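Local coordinates for protein hydrazine synthase subunit beta (Candidatus Kuenenia stuttgartiensis, PDB 5C2V) that serves in the hydrazine synthase complex, which condenses nitric oxide with ammonium, and may modulate passage of the hydroxylamine intermediate between the gamma and alpha active sites, at residues 65-70 and 83-88; 122-127 and 134-139; 194-199 and 259-264; 207-212 and 253-258. All blocks are in the same frame, centred on the assembly; numbering follows the deposited sequence.

Contact 1 (65-70 and 83-88); sequences DGAFLY and DIQRKQ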
loop_
_atom_site.group_PDB
_atom_site.type_symbol
_atom_site.label_atom_id
_atom_site.label_comp_id
_atom_site.label_asym_id
_atom_site.label_seq_id
_atom_site.Cartn_x
_atom_site.Cartn_y
_atom_site.Cartn_z
ATOM N N ASP B 65 -18.644 -62.693 0.731
ATOM C CA ASP B 65 -19.410 -63.387 1.761
ATOM C C ASP B 65 -18.649 -63.441 3.084
ATOM O O ASP B 65 -19.251 -63.499 4.156
ATOM C CB ASP B 65 -19.771 -64.800 1.297
ATOM C CG ASP B 65 -18.609 -65.513 0.632
ATOM O OD1 ASP B 65 -17.463 -65.368 1.107
ATOM O OD2 ASP B 65 -18.844 -66.218 -0.372
ATOM N N GLY B 66 -17.323 -63.419 2.998
ATOM C CA GLY B 66 -16.475 -63.428 4.177
ATOM C C GLY B 66 -16.176 -64.814 4.715
ATOM O O GLY B 66 -15.898 -64.975 5.902
ATOM N N ALA B 67 -16.256 -65.821 3.851
ATOM C CA ALA B 67 -15.926 -67.187 4.246
ATOM C C ALA B 67 -14.468 -67.553 3.967
ATOM O O ALA B 67 -13.997 -68.605 4.400
ATOM C CB ALA B 67 -16.852 -68.170 3.545
ATOM N N PHE B 68 -13.753 -66.689 3.252
ATOM C CA PHE B 68 -12.386 -67.000 2.839
ATOM C C PHE B 68 -11.467 -65.782 2.864
ATOM O O PHE B 68 -11.908 -64.650 2.669
ATOM C CB PHE B 68 -12.378 -67.612 1.435
ATOM C CG PHE B 68 -13.174 -68.883 1.316
ATOM C CD1 PHE B 68 -12.609 -70.104 1.646
ATOM C CD2 PHE B 68 -14.483 -68.856 0.864
ATOM C CE1 PHE B 68 -13.338 -71.274 1.535
ATOM C CE2 PHE B 68 -15.216 -70.023 0.750
ATOM C CZ PHE B 68 -14.643 -71.233 1.086
ATOM N N LEU B 69 -10.183 -66.031 3.104
ATOM C CA LEU B 69 -9.177 -64.975 3.103
ATOM C C LEU B 69 -8.002 -65.341 2.203
ATOM O O LEU B 69 -7.293 -66.314 2.461
ATOM C CB LEU B 69 -8.683 -64.703 4.525
ATOM C CG LEU B 69 -7.605 -63.629 4.673
ATOM C CD1 LEU B 69 -8.152 -62.260 4.302
ATOM C CD2 LEU B 69 -7.042 -63.622 6.086
ATOM N N TYR B 70 -7.794 -64.557 1.151
ATOM C CA TYR B 70 -6.685 -64.796 0.234
ATOM C C TYR B 70 -5.475 -63.965 0.642
ATOM O O TYR B 70 -5.491 -62.740 0.544
ATOM C CB TYR B 70 -7.091 -64.468 -1.204
ATOM C CG TYR B 70 -7.983 -65.502 -1.856
ATOM C CD1 TYR B 70 -9.267 -65.741 -1.383
ATOM C CD2 TYR B 70 -7.544 -66.231 -2.954
ATOM C CE1 TYR B 70 -10.085 -66.683 -1.980
ATOM C CE2 TYR B 70 -8.355 -67.175 -3.557
ATOM C CZ TYR B 70 -9.624 -67.396 -3.066
ATOM O OH TYR B 70 -10.435 -68.334 -3.663
ATOM N N ASP B 83 -9.498 -70.626 5.288
ATOM C CA ASP B 83 -10.870 -70.754 5.751
ATOM C C ASP B 83 -11.022 -69.899 7.003
ATOM O O ASP B 83 -10.333 -70.119 7.999
ATOM C CB ASP B 83 -11.215 -72.218 6.037
ATOM C CG ASP B 83 -12.708 -72.460 6.133
ATOM O OD1 ASP B 83 -13.315 -72.060 7.150
ATOM O OD2 ASP B 83 -13.275 -73.059 5.195
ATOM N N ILE B 84 -11.925 -68.925 6.951
ATOM C CA ILE B 84 -12.041 -67.938 8.018
ATOM C C ILE B 84 -12.679 -68.534 9.269
ATOM O O ILE B 84 -12.261 -68.245 10.391
ATOM C CB ILE B 84 -12.851 -66.709 7.551
ATOM C CG1 ILE B 84 -12.116 -66.005 6.407
ATOM C CG2 ILE B 84 -13.084 -65.740 8.701
ATOM C CD1 ILE B 84 -12.759 -64.713 5.961
ATOM N N GLN B 85 -13.681 -69.383 9.070
ATOM C CA GLN B 85 -14.381 -70.006 10.186
ATOM C C GLN B 85 -13.563 -71.142 10.801
ATOM O O GLN B 85 -13.556 -71.320 12.019
ATOM C CB GLN B 85 -15.746 -70.518 9.727
ATOM C CG GLN B 85 -16.536 -69.491 8.930
ATOM C CD GLN B 85 -17.477 -70.124 7.924
ATOM O OE1 GLN B 85 -17.427 -71.331 7.684
ATOM N NE2 GLN B 85 -18.339 -69.309 7.327
ATOM N N ARG B 86 -12.873 -71.902 9.957
ATOM C CA ARG B 86 -12.040 -73.006 10.428
ATOM C C ARG B 86 -10.688 -72.530 10.952
ATOM O O ARG B 86 -10.003 -73.265 11.666
ATOM C CB ARG B 86 -11.819 -74.027 9.310
ATOM C CG ARG B 86 -13.036 -74.865 8.966
ATOM C CD ARG B 86 -12.696 -75.862 7.872
ATOM N NE ARG B 86 -11.522 -76.659 8.218
ATOM C CZ ARG B 86 -10.863 -77.432 7.360
ATOM N NH1 ARG B 86 -11.261 -77.514 6.097
ATOM N NH2 ARG B 86 -9.805 -78.122 7.764
ATOM N N LYS B 87 -10.313 -71.306 10.585
ATOM C CA LYS B 87 -9.024 -70.723 10.959
ATOM C C LYS B 87 -7.862 -71.600 10.486
ATOM O O LYS B 87 -6.934 -71.879 11.245
ATOM C CB LYS B 87 -8.945 -70.511 12.474
ATOM C CG LYS B 87 -10.145 -69.786 13.068
ATOM C CD LYS B 87 -10.115 -69.826 14.589
ATOM C CE LYS B 87 -11.370 -69.209 15.186
ATOM N NZ LYS B 87 -11.513 -67.773 14.825
ATOM N N GLN B 88 -7.924 -72.027 9.228
ATOM C CA GLN B 88 -6.936 -72.945 8.666
ATOM C C GLN B 88 -6.702 -72.668 7.178
ATOM O O GLN B 88 -7.641 -72.341 6.453
ATOM C CB GLN B 88 -7.396 -74.393 8.874
ATOM C CG GLN B 88 -6.556 -75.452 8.175
ATOM C CD GLN B 88 -5.213 -75.673 8.842
ATOM O OE1 GLN B 88 -4.993 -75.250 9.977
ATOM N NE2 GLN B 88 -4.308 -76.345 8.140
HETATM O O HOH W 1 -17.094 -66.421 7.784
#
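Phe68 and Asp83 face each other as an antiparallel non-hydrogen-bonded pair, CA to CA 5.0 Å, and just past it Ile84 N reaches Ala67 O in a straight but long, weak hydrogen bond of 3.3 Å. Ile84 gives the largest share of the buried surface. Its CG1 lies beside the backbone N (chi1 -63°) and its chain then extends, which lays CD1 along the backbone of 66-68, 3.4 Å from Phe68 O. Ile84 CG1 also meets Leu69 CB at 4.1 Å. Val62 of the same blade and Phe28 of the preceding blade touch Ile84, which therefore lies at a blade-to-blade boundary. Both segments belong to one four-stranded antiparallel propeller blade: 65-70 enters strand 68-73, whereas the other segment turns from strand 78-83 into strand 88-94. That turn carries a G1 beta bulge, Lys87 and Gln88 both facing Asp83, and Asp83 OD1 accepts from Arg86 N at 2.8 Å. The other carboxylate oxygen, Asp83 OD2, comes obliquely to Phe68 CE1 at 4.1 Å, ring and carboxylate planes 74° apart. In the turn leading into strand 68-73, Asp65 OD1 accepts from Ala67 N at 3.0 Å, an Asx turn, while a water joins Gly66 O to Gln85 NE2.

Contact 2 (122-127 and 134-139); sequences AIDVID and VRSIYT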
loop_
_atom_site.group_PDB
_atom_site.type_symbol
_atom_site.label_atom_id
_atom_site.label_comp_id
_atom_site.label_asym_id
_atom_site.label_seq_id
_atom_site.Cartn_x
_atom_site.Cartn_y
_atom_site.Cartn_z
ATOM N N ALA B 122 3.392 -58.676 -14.043
ATOM C CA ALA B 122 2.229 -59.550 -14.122
ATOM C C ALA B 122 1.117 -59.182 -13.143
ATOM O O ALA B 122 1.377 -58.742 -12.015
ATOM C CB ALA B 122 2.649 -60.995 -13.902
ATOM N N ILE B 123 -0.120 -59.407 -13.572
ATOM C CA ILE B 123 -1.236 -59.542 -12.649
ATOM C C ILE B 123 -1.867 -60.910 -12.879
ATOM O O ILE B 123 -2.489 -61.144 -13.912
ATOM C CB ILE B 123 -2.286 -58.436 -12.840
ATOM C CG1 ILE B 123 -1.631 -57.057 -12.748
ATOM C CG2 ILE B 123 -3.394 -58.571 -11.804
ATOM C CD1 ILE B 123 -2.564 -55.921 -13.083
ATOM N N ASP B 124 -1.724 -61.807 -11.910
ATOM C CA ASP B 124 -2.230 -63.164 -12.060
ATOM C C ASP B 124 -3.686 -63.249 -11.626
ATOM O O ASP B 124 -4.056 -62.758 -10.558
ATOM C CB ASP B 124 -1.378 -64.152 -11.261
ATOM C CG ASP B 124 0.029 -64.283 -11.810
ATOM O OD1 ASP B 124 0.249 -63.916 -12.983
ATOM O OD2 ASP B 124 0.916 -64.758 -11.069
ATOM N N VAL B 125 -4.510 -63.865 -12.466
ATOM C CA VAL B 125 -5.922 -64.035 -12.156
ATOM C C VAL B 125 -6.172 -65.423 -11.569
ATOM O O VAL B 125 -5.529 -66.403 -11.948
ATOM C CB VAL B 125 -6.810 -63.808 -13.401
ATOM C CG1 VAL B 125 -6.472 -62.477 -14.048
ATOM C CG2 VAL B 125 -6.637 -64.926 -14.402
ATOM N N ILE B 126 -7.089 -65.488 -10.611
ATOM C CA ILE B 126 -7.383 -66.726 -9.901
ATOM C C ILE B 126 -8.886 -66.958 -9.784
ATOM O O ILE B 126 -9.606 -66.127 -9.238
ATOM C CB ILE B 126 -6.767 -66.718 -8.485
ATOM C CG1 ILE B 126 -5.240 -66.750 -8.562
ATOM C CG2 ILE B 126 -7.284 -67.891 -7.670
ATOM C CD1 ILE B 126 -4.560 -66.675 -7.212
ATOM N N ASP B 127 -9.357 -68.089 -10.299
ATOM C CA ASP B 127 -10.760 -68.455 -10.143
ATOM C C ASP B 127 -11.004 -68.947 -8.720
ATOM O O ASP B 127 -10.206 -69.710 -8.181
ATOM C CB ASP B 127 -11.161 -69.527 -11.155
ATOM C CG ASP B 127 -12.630 -69.887 -11.068
ATOM O OD1 ASP B 127 -13.461 -69.134 -11.615
ATOM O OD2 ASP B 127 -12.954 -70.918 -10.442
ATOM N N VAL B 134 -5.678 -68.931 -13.257
ATOM C CA VAL B 134 -6.115 -69.118 -14.628
ATOM C C VAL B 134 -5.065 -68.636 -15.643
ATOM O O VAL B 134 -4.483 -69.430 -16.389
ATOM C CB VAL B 134 -7.442 -68.382 -14.901
ATOM C CG1 VAL B 134 -7.839 -68.568 -16.364
ATOM C CG2 VAL B 134 -8.565 -68.861 -13.969
ATOM N N ARG B 135 -4.820 -67.332 -15.680
ATOM C CA ARG B 135 -3.821 -66.798 -16.599
ATOM C C ARG B 135 -3.108 -65.583 -16.020
ATOM O O ARG B 135 -3.260 -65.279 -14.842
ATOM C CB ARG B 135 -4.461 -66.429 -17.936
ATOM C CG ARG B 135 -5.727 -65.614 -17.794
ATOM C CD ARG B 135 -5.880 -64.612 -18.910
ATOM N NE ARG B 135 -5.679 -65.232 -20.210
ATOM C CZ ARG B 135 -5.455 -64.547 -21.322
ATOM N NH1 ARG B 135 -5.406 -63.222 -21.281
ATOM N NH2 ARG B 135 -5.278 -65.184 -22.469
ATOM N N SER B 136 -2.305 -64.907 -16.839
ATOM C CA SER B 136 -1.607 -63.707 -16.382
ATOM C C SER B 136 -1.857 -62.536 -17.326
ATOM O O SER B 136 -1.866 -62.700 -18.545
ATOM C CB SER B 136 -0.103 -63.967 -16.252
ATOM O OG SER B 136 0.158 -64.983 -15.300
ATOM N N ILE B 137 -2.073 -61.357 -16.752
ATOM C CA ILE B 137 -2.244 -60.135 -17.528
ATOM C C ILE B 137 -0.969 -59.304 -17.454
ATOM O O ILE B 137 -0.580 -58.844 -16.381
ATOM C CB ILE B 137 -3.435 -59.300 -17.024
ATOM C CG1 ILE B 137 -4.713 -60.141 -17.019
ATOM C CG2 ILE B 137 -3.608 -58.055 -17.878
ATOM C CD1 ILE B 137 -5.935 -59.395 -16.528
ATOM N N TYR B 138 -0.319 -59.117 -18.597
ATOM C CA TYR B 138 0.962 -58.419 -18.641
ATOM C C TYR B 138 0.777 -56.906 -18.662
ATOM O O TYR B 138 0.083 -56.367 -19.524
ATOM C CB TYR B 138 1.771 -58.868 -19.861
ATOM C CG TYR B 138 2.218 -60.314 -19.807
ATOM C CD1 TYR B 138 2.159 -61.037 -18.621
ATOM C CD2 TYR B 138 2.698 -60.954 -20.941
ATOM C CE1 TYR B 138 2.565 -62.357 -18.568
ATOM C CE2 TYR B 138 3.107 -62.274 -20.898
ATOM C CZ TYR B 138 3.037 -62.970 -19.708
ATOM O OH TYR B 138 3.443 -64.284 -19.660
ATOM N N THR B 139 1.405 -56.226 -17.707
ATOM C CA THR B 139 1.286 -54.778 -17.595
ATOM C C THR B 139 2.195 -54.062 -18.590
ATOM O O THR B 139 2.926 -54.701 -19.348
ATOM C CB THR B 139 1.616 -54.296 -16.170
ATOM O OG1 THR B 139 2.994 -54.559 -15.879
ATOM C CG2 THR B 139 0.740 -55.006 -15.151
#
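Ile123 and Ile137 form an antiparallel hydrogen-bonded pair, Ile123 N to Ile137 O and Ile137 N to Ile123 O both 2.9 Å. Beyond them Val134 and Arg135 both face Val125, a classic beta bulge: Val125 N bonds Arg135 O, and Val125 O accepts from Val134 N. The hairpin is the outer half of a propeller blade. Its buried face is apolar. There Val125 CG1 meets Ile137 CD1 at 4.0 Å, the two side chains crossing at about a right angle, and Ile123 CG1 lies 4.0 Å from Thr139 CG2. Leu156 and Ala158 of strand 155-160 touch Ile123, and Ile173 touches Ile137, so this face packs on the next blade. With CG1 anti to the carbonyl carbon (chi1 -52°), Val125 CG2 is left facing Val134 CB and Arg135 CG, each at 3.6 Å. This side is close but solvent-facing, for Val134 and Arg135 are exposed. On the opposite face Ser136 OG donates to Asp124 OD1 at 2.6 Å, meeting it 44° out of the carboxylate plane. Asp124 OD2 accepts from Gly96 N, with Lys133 as a long, weak ion partner; this buried carboxylate therefore has polar partners at both oxygens, which probably favours its charged form.

Contact 3 (194-199 and 259-264); sequences DVVYTP and MAMDPK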
loop_
_atom_site.group_PDB
_atom_site.type_symbol
_atom_site.label_atom_id
_atom_site.label_comp_id
_atom_site.label_asym_id
_atom_site.label_seq_id
_atom_site.Cartn_x
_atom_site.Cartn_y
_atom_site.Cartn_z
ATOM N N ASP B 194 0.183 -47.404 -3.067
ATOM C CA ASP B 194 -1.226 -47.805 -3.041
ATOM C C ASP B 194 -2.056 -47.147 -4.144
ATOM O O ASP B 194 -1.658 -46.127 -4.706
ATOM C CB ASP B 194 -1.838 -47.495 -1.672
ATOM C CG ASP B 194 -2.940 -48.468 -1.291
ATOM O OD1 ASP B 194 -3.459 -49.165 -2.187
ATOM O OD2 ASP B 194 -3.283 -48.539 -0.091
ATOM N N VAL B 195 -3.211 -47.731 -4.443
ATOM C CA VAL B 195 -4.206 -47.075 -5.290
ATOM C C VAL B 195 -5.626 -47.383 -4.803
ATOM O O VAL B 195 -5.954 -48.538 -4.531
ATOM C CB VAL B 195 -4.056 -47.495 -6.769
ATOM C CG1 VAL B 195 -3.889 -49.006 -6.892
ATOM C CG2 VAL B 195 -5.233 -46.995 -7.598
ATOM N N VAL B 196 -6.465 -46.356 -4.686
ATOM C CA VAL B 196 -7.860 -46.581 -4.299
ATOM C C VAL B 196 -8.844 -45.913 -5.255
ATOM O O VAL B 196 -8.501 -44.959 -5.947
ATOM C CB VAL B 196 -8.151 -46.077 -2.868
ATOM C CG1 VAL B 196 -7.363 -46.880 -1.845
ATOM C CG2 VAL B 196 -7.849 -44.593 -2.748
ATOM N N TYR B 197 -10.069 -46.429 -5.280
ATOM C CA TYR B 197 -11.136 -45.885 -6.116
ATOM C C TYR B 197 -12.153 -45.118 -5.279
ATOM O O TYR B 197 -12.414 -45.469 -4.129
ATOM C CB TYR B 197 -11.850 -47.003 -6.882
ATOM C CG TYR B 197 -11.541 -47.067 -8.363
ATOM C CD1 TYR B 197 -12.123 -46.175 -9.254
ATOM C CD2 TYR B 197 -10.690 -48.037 -8.873
ATOM C CE1 TYR B 197 -11.851 -46.239 -10.609
ATOM C CE2 TYR B 197 -10.414 -48.109 -10.223
ATOM C CZ TYR B 197 -10.994 -47.208 -11.088
ATOM O OH TYR B 197 -10.720 -47.277 -12.434
ATOM N N THR B 198 -12.724 -44.069 -5.861
ATOM C CA THR B 198 -13.830 -43.364 -5.230
ATOM C C THR B 198 -15.112 -44.170 -5.430
ATOM O O THR B 198 -15.259 -44.852 -6.443
ATOM C CB THR B 198 -14.003 -41.941 -5.801
ATOM O OG1 THR B 198 -14.152 -42.008 -7.225
ATOM C CG2 THR B 198 -12.796 -41.082 -5.460
ATOM N N PRO B 199 -16.036 -44.107 -4.456
ATOM C CA PRO B 199 -17.290 -44.870 -4.487
ATOM C C PRO B 199 -18.095 -44.711 -5.779
ATOM O O PRO B 199 -18.807 -45.637 -6.165
ATOM C CB PRO B 199 -18.067 -44.300 -3.299
ATOM C CG PRO B 199 -17.007 -43.883 -2.346
ATOM C CD PRO B 199 -15.880 -43.364 -3.191
ATOM N N MET B 259 -3.827 -46.608 1.984
ATOM C CA MET B 259 -4.968 -45.723 1.819
ATOM C C MET B 259 -6.296 -46.409 2.103
ATOM O O MET B 259 -6.491 -47.585 1.793
ATOM C CB MET B 259 -4.989 -45.127 0.412
ATOM C CG MET B 259 -4.120 -43.892 0.258
ATOM S SD MET B 259 -4.280 -43.159 -1.378
ATOM C CE MET B 259 -3.790 -44.543 -2.398
ATOM N N ALA B 260 -7.204 -45.649 2.703
ATOM C CA ALA B 260 -8.560 -46.106 2.952
ATOM C C ALA B 260 -9.542 -45.031 2.503
ATOM O O ALA B 260 -9.445 -43.872 2.917
ATOM C CB ALA B 260 -8.754 -46.437 4.422
ATOM N N MET B 261 -10.476 -45.421 1.643
ATOM C CA MET B 261 -11.462 -44.497 1.100
ATOM C C MET B 261 -12.779 -44.591 1.859
ATOM O O MET B 261 -13.309 -45.685 2.063
ATOM C CB MET B 261 -11.693 -44.775 -0.388
ATOM C CG MET B 261 -12.776 -43.919 -1.027
ATOM S SD MET B 261 -12.320 -42.179 -1.149
ATOM C CE MET B 261 -10.984 -42.264 -2.340
ATOM N N ASP B 262 -13.298 -43.441 2.281
ATOM C CA ASP B 262 -14.592 -43.375 2.951
ATOM C C ASP B 262 -15.675 -43.947 2.041
ATOM O O ASP B 262 -15.690 -43.663 0.843
ATOM C CB ASP B 262 -14.919 -41.931 3.341
ATOM C CG ASP B 262 -16.165 -41.822 4.198
ATOM O OD1 ASP B 262 -16.041 -41.888 5.439
ATOM O OD2 ASP B 262 -17.268 -41.675 3.631
ATOM N N PRO B 263 -16.577 -44.767 2.606
ATOM C CA PRO B 263 -17.633 -45.435 1.835
ATOM C C PRO B 263 -18.493 -44.473 1.018
ATOM O O PRO B 263 -18.956 -44.840 -0.061
ATOM C CB PRO B 263 -18.474 -46.131 2.916
ATOM C CG PRO B 263 -18.076 -45.485 4.211
ATOM C CD PRO B 263 -16.642 -45.121 4.033
ATOM N N LYS B 264 -18.717 -43.269 1.532
ATOM C CA LYS B 264 -19.475 -42.261 0.800
ATOM C C LYS B 264 -18.562 -41.290 0.050
ATOM O O LYS B 264 -19.034 -40.360 -0.605
ATOM C CB LYS B 264 -20.404 -41.504 1.749
ATOM C CG LYS B 264 -21.473 -42.393 2.370
ATOM C CD LYS B 264 -22.420 -41.609 3.258
ATOM C CE LYS B 264 -23.438 -42.521 3.923
ATOM N NZ LYS B 264 -24.340 -41.767 4.837
#
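Asp194 OD2 accepts from Met259 N at 2.9 Å in a bent bond, on the anti side of the carboxylate and 30° out of its plane; this is the one hydrogen bond between the two segments. Beside it, Met259 CE folds back to Asp194 CB, 3.6 Å away, because the thioether bends at its last torsion (chi3 -58°). Val196 spreads its methyls over two methionines: CG1 lies 3.7 Å from Met259 CB, and CG2 lies 3.9 Å from Met261 CE. Met261, bent at both chi2 and chi3, curls so that CE also touches Thr198 CG2 at 3.8 Å, while its CG meets Pro199 CD at 3.8 Å. The ring of Pro199 ends the row, with CG 3.2 Å from Pro263 O. In the next shell, an Asx turn, Lys264 N to Asp262 OD2, bends the chain around Pro263, and Thr198 OG1 is held by Asp200 and Tyr203. Leu268 touches both Val196 and Met261, and Ile270 backs Met259. The strand segments run parallel, 2° between directions, but their axes stay 7.3 Å apart: strands 190-197 and 256-261 are the first strands of successive four-stranded blades, packed through side chains, with strands 203-211 and 267-272 beside them.

Contact 4 (207-212 and 253-258); sequences THQTPK and DGNPYG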
loop_
_atom_site.group_PDB
_atom_site.type_symbol
_atom_site.label_atom_id
_atom_site.label_comp_id
_atom_site.label_asym_id
_atom_site.label_seq_id
_atom_site.Cartn_x
_atom_site.Cartn_y
_atom_site.Cartn_z
ATOM N N THR B 207 -0.864 -42.728 -3.621
ATOM C CA THR B 207 0.163 -42.139 -2.764
ATOM C C THR B 207 1.561 -42.405 -3.310
ATOM O O THR B 207 1.875 -43.527 -3.709
ATOM C CB THR B 207 0.085 -42.677 -1.324
ATOM O OG1 THR B 207 -0.148 -44.092 -1.351
ATOM C CG2 THR B 207 -1.036 -41.999 -0.560
ATOM N N HIS B 208 2.400 -41.372 -3.318
ATOM C CA HIS B 208 3.761 -41.508 -3.825
ATOM C C HIS B 208 4.663 -40.365 -3.374
ATOM O O HIS B 208 4.253 -39.495 -2.604
ATOM C CB HIS B 208 3.755 -41.581 -5.353
ATOM C CG HIS B 208 3.312 -40.315 -6.014
ATOM N ND1 HIS B 208 4.179 -39.288 -6.318
ATOM C CD2 HIS B 208 2.087 -39.905 -6.429
ATOM C CE1 HIS B 208 3.513 -38.303 -6.893
ATOM N NE2 HIS B 208 2.242 -38.654 -6.971
ATOM N N GLN B 209 5.898 -40.381 -3.865
ATOM C CA GLN B 209 6.857 -39.322 -3.581
ATOM C C GLN B 209 7.337 -38.655 -4.862
ATOM O O GLN B 209 7.365 -39.273 -5.926
ATOM C CB GLN B 209 8.057 -39.870 -2.806
ATOM C CG GLN B 209 7.799 -40.109 -1.330
ATOM C CD GLN B 209 9.060 -40.480 -0.576
ATOM O OE1 GLN B 209 9.841 -41.318 -1.024
ATOM N NE2 GLN B 209 9.268 -39.849 0.574
ATOM N N THR B 210 7.706 -37.384 -4.751
ATOM C CA THR B 210 8.310 -36.657 -5.852
ATOM C C THR B 210 9.756 -36.321 -5.519
ATOM O O THR B 210 10.024 -35.451 -4.687
ATOM C CB THR B 210 7.545 -35.355 -6.161
ATOM O OG1 THR B 210 6.169 -35.653 -6.429
ATOM C CG2 THR B 210 8.158 -34.635 -7.353
ATOM N N PRO B 211 10.696 -37.024 -6.162
ATOM C CA PRO B 211 12.118 -36.702 -6.048
ATOM C C PRO B 211 12.470 -35.502 -6.909
ATOM O O PRO B 211 11.860 -35.337 -7.965
ATOM C CB PRO B 211 12.815 -37.970 -6.567
ATOM C CG PRO B 211 11.723 -38.834 -7.186
ATOM C CD PRO B 211 10.452 -38.046 -7.193
ATOM N N LYS B 212 13.422 -34.675 -6.496
ATOM C CA LYS B 212 14.073 -33.868 -7.506
ATOM C C LYS B 212 15.428 -34.533 -7.693
ATOM O O LYS B 212 16.334 -34.378 -6.874
ATOM C CB LYS B 212 14.202 -32.409 -7.066
ATOM C CG LYS B 212 13.162 -31.972 -6.032
ATOM C CD LYS B 212 11.770 -31.814 -6.618
ATOM C CE LYS B 212 10.769 -31.411 -5.542
ATOM N NZ LYS B 212 9.438 -31.060 -6.111
ATOM N N ASP B 253 5.100 -35.354 5.333
ATOM C CA ASP B 253 4.643 -36.699 5.656
ATOM C C ASP B 253 5.566 -37.695 4.978
ATOM O O ASP B 253 5.440 -37.938 3.788
ATOM C CB ASP B 253 3.205 -36.920 5.174
ATOM C CG ASP B 253 2.181 -36.187 6.013
ATOM O OD1 ASP B 253 2.386 -36.066 7.235
ATOM O OD2 ASP B 253 1.161 -35.735 5.448
ATOM N N GLY B 254 6.437 -38.332 5.750
ATOM C CA GLY B 254 7.427 -39.225 5.178
ATOM C C GLY B 254 6.837 -40.513 4.648
ATOM O O GLY B 254 6.173 -41.234 5.392
ATOM N N ASN B 255 7.104 -40.817 3.381
ATOM C CA ASN B 255 6.728 -42.101 2.796
ATOM C C ASN B 255 5.266 -42.488 3.028
ATOM O O ASN B 255 4.982 -43.354 3.852
ATOM C CB ASN B 255 7.637 -43.205 3.343
ATOM C CG ASN B 255 9.109 -42.891 3.163
ATOM O OD1 ASN B 255 9.855 -42.781 4.136
ATOM N ND2 ASN B 255 9.538 -42.753 1.913
ATOM N N PRO B 256 4.329 -41.822 2.335
ATOM C CA PRO B 256 2.923 -42.221 2.460
ATOM C C PRO B 256 2.698 -43.609 1.861
ATOM O O PRO B 256 3.202 -43.873 0.770
ATOM C CB PRO B 256 2.182 -41.143 1.665
ATOM C CG PRO B 256 3.180 -40.689 0.647
ATOM C CD PRO B 256 4.518 -40.753 1.338
ATOM N N TYR B 257 1.966 -44.482 2.550
ATOM C CA TYR B 257 1.826 -45.859 2.076
ATOM C C TYR B 257 0.399 -46.315 1.809
ATOM O O TYR B 257 -0.032 -46.398 0.660
ATOM C CB TYR B 257 2.441 -46.823 3.094
ATOM C CG TYR B 257 3.891 -47.158 2.856
ATOM C CD1 TYR B 257 4.852 -46.161 2.812
ATOM C CD2 TYR B 257 4.303 -48.476 2.705
ATOM C CE1 TYR B 257 6.181 -46.461 2.607
ATOM C CE2 TYR B 257 5.634 -48.788 2.502
ATOM C CZ TYR B 257 6.568 -47.774 2.452
ATOM O OH TYR B 257 7.895 -48.069 2.249
ATOM N N GLY B 258 -0.327 -46.602 2.883
ATOM C CA GLY B 258 -1.635 -47.219 2.775
ATOM C C GLY B 258 -2.753 -46.211 2.654
ATOM O O GLY B 258 -2.659 -45.098 3.169
#
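Thr207 and Pro256 lie alongside each other, their side chains pointing opposite ways, with Pro256 CB 4.0 Å from both CB and CG2 of Thr207. The threonine hydroxyl lies between its own backbone N and carbonyl carbon (chi1 42°), and from there OG1 donates to Tyr257 O at 3.1 Å, arriving 44° above the carbonyl plane. The far end of the proline ring is turned to the other strand's backbone, Pro256 CG 3.6 Å from His208 O. Further along, the amides of Gln209 and Asn255 meet at a slant, their planes 54° apart. Gln209 NE2 and Asn255 ND2 come within 3.2 Å, but these two donors do not bond each other. Both amides have firm partners elsewhere: Gln209 NE2 donates to Asn228 OD1 and Gln209 OE1 accepts from Asn191, while Asn255 hydrogen-bonds through OD1 to Ser62 and through ND2 to Ser65, both of the gamma subunit. Tyr257 OH likewise bonds Glu69 of the gamma subunit. The strand axes run nearly antiparallel at 6.0 Å, too far apart for sheet pairing. This is a meeting of two adjacent beta-propeller blades, strand 203-211 against the first strand of the next, at the gamma-subunit interface, the side chain of Gln209 about 9 Å from a bound heme c.

Along the chain, contacts 1 and 2 close in turn before contact 3 opens, and contact 4 falls within the span that contact 3 bridges. Contacts 1 and 2 each join parts of a single four-stranded blade, 57-94 and 99-137 respectively, their centres 23 Å apart. Contacts 3 and 4 instead join two blades, both through strand 256-261, with centres 17 Å apart. These two touch: Met259 SD lies 3.5 Å from Thr207 CG2, linking the pair along one blade boundary. Contacts 1 and 4 lie on opposite sides of the chain's centre, 34 Å between centres. Contacts 1 and 2 thus close single blades, while 3 and 4 join the 190-245 blade to the next, and contact 4 adds the gamma-subunit interface.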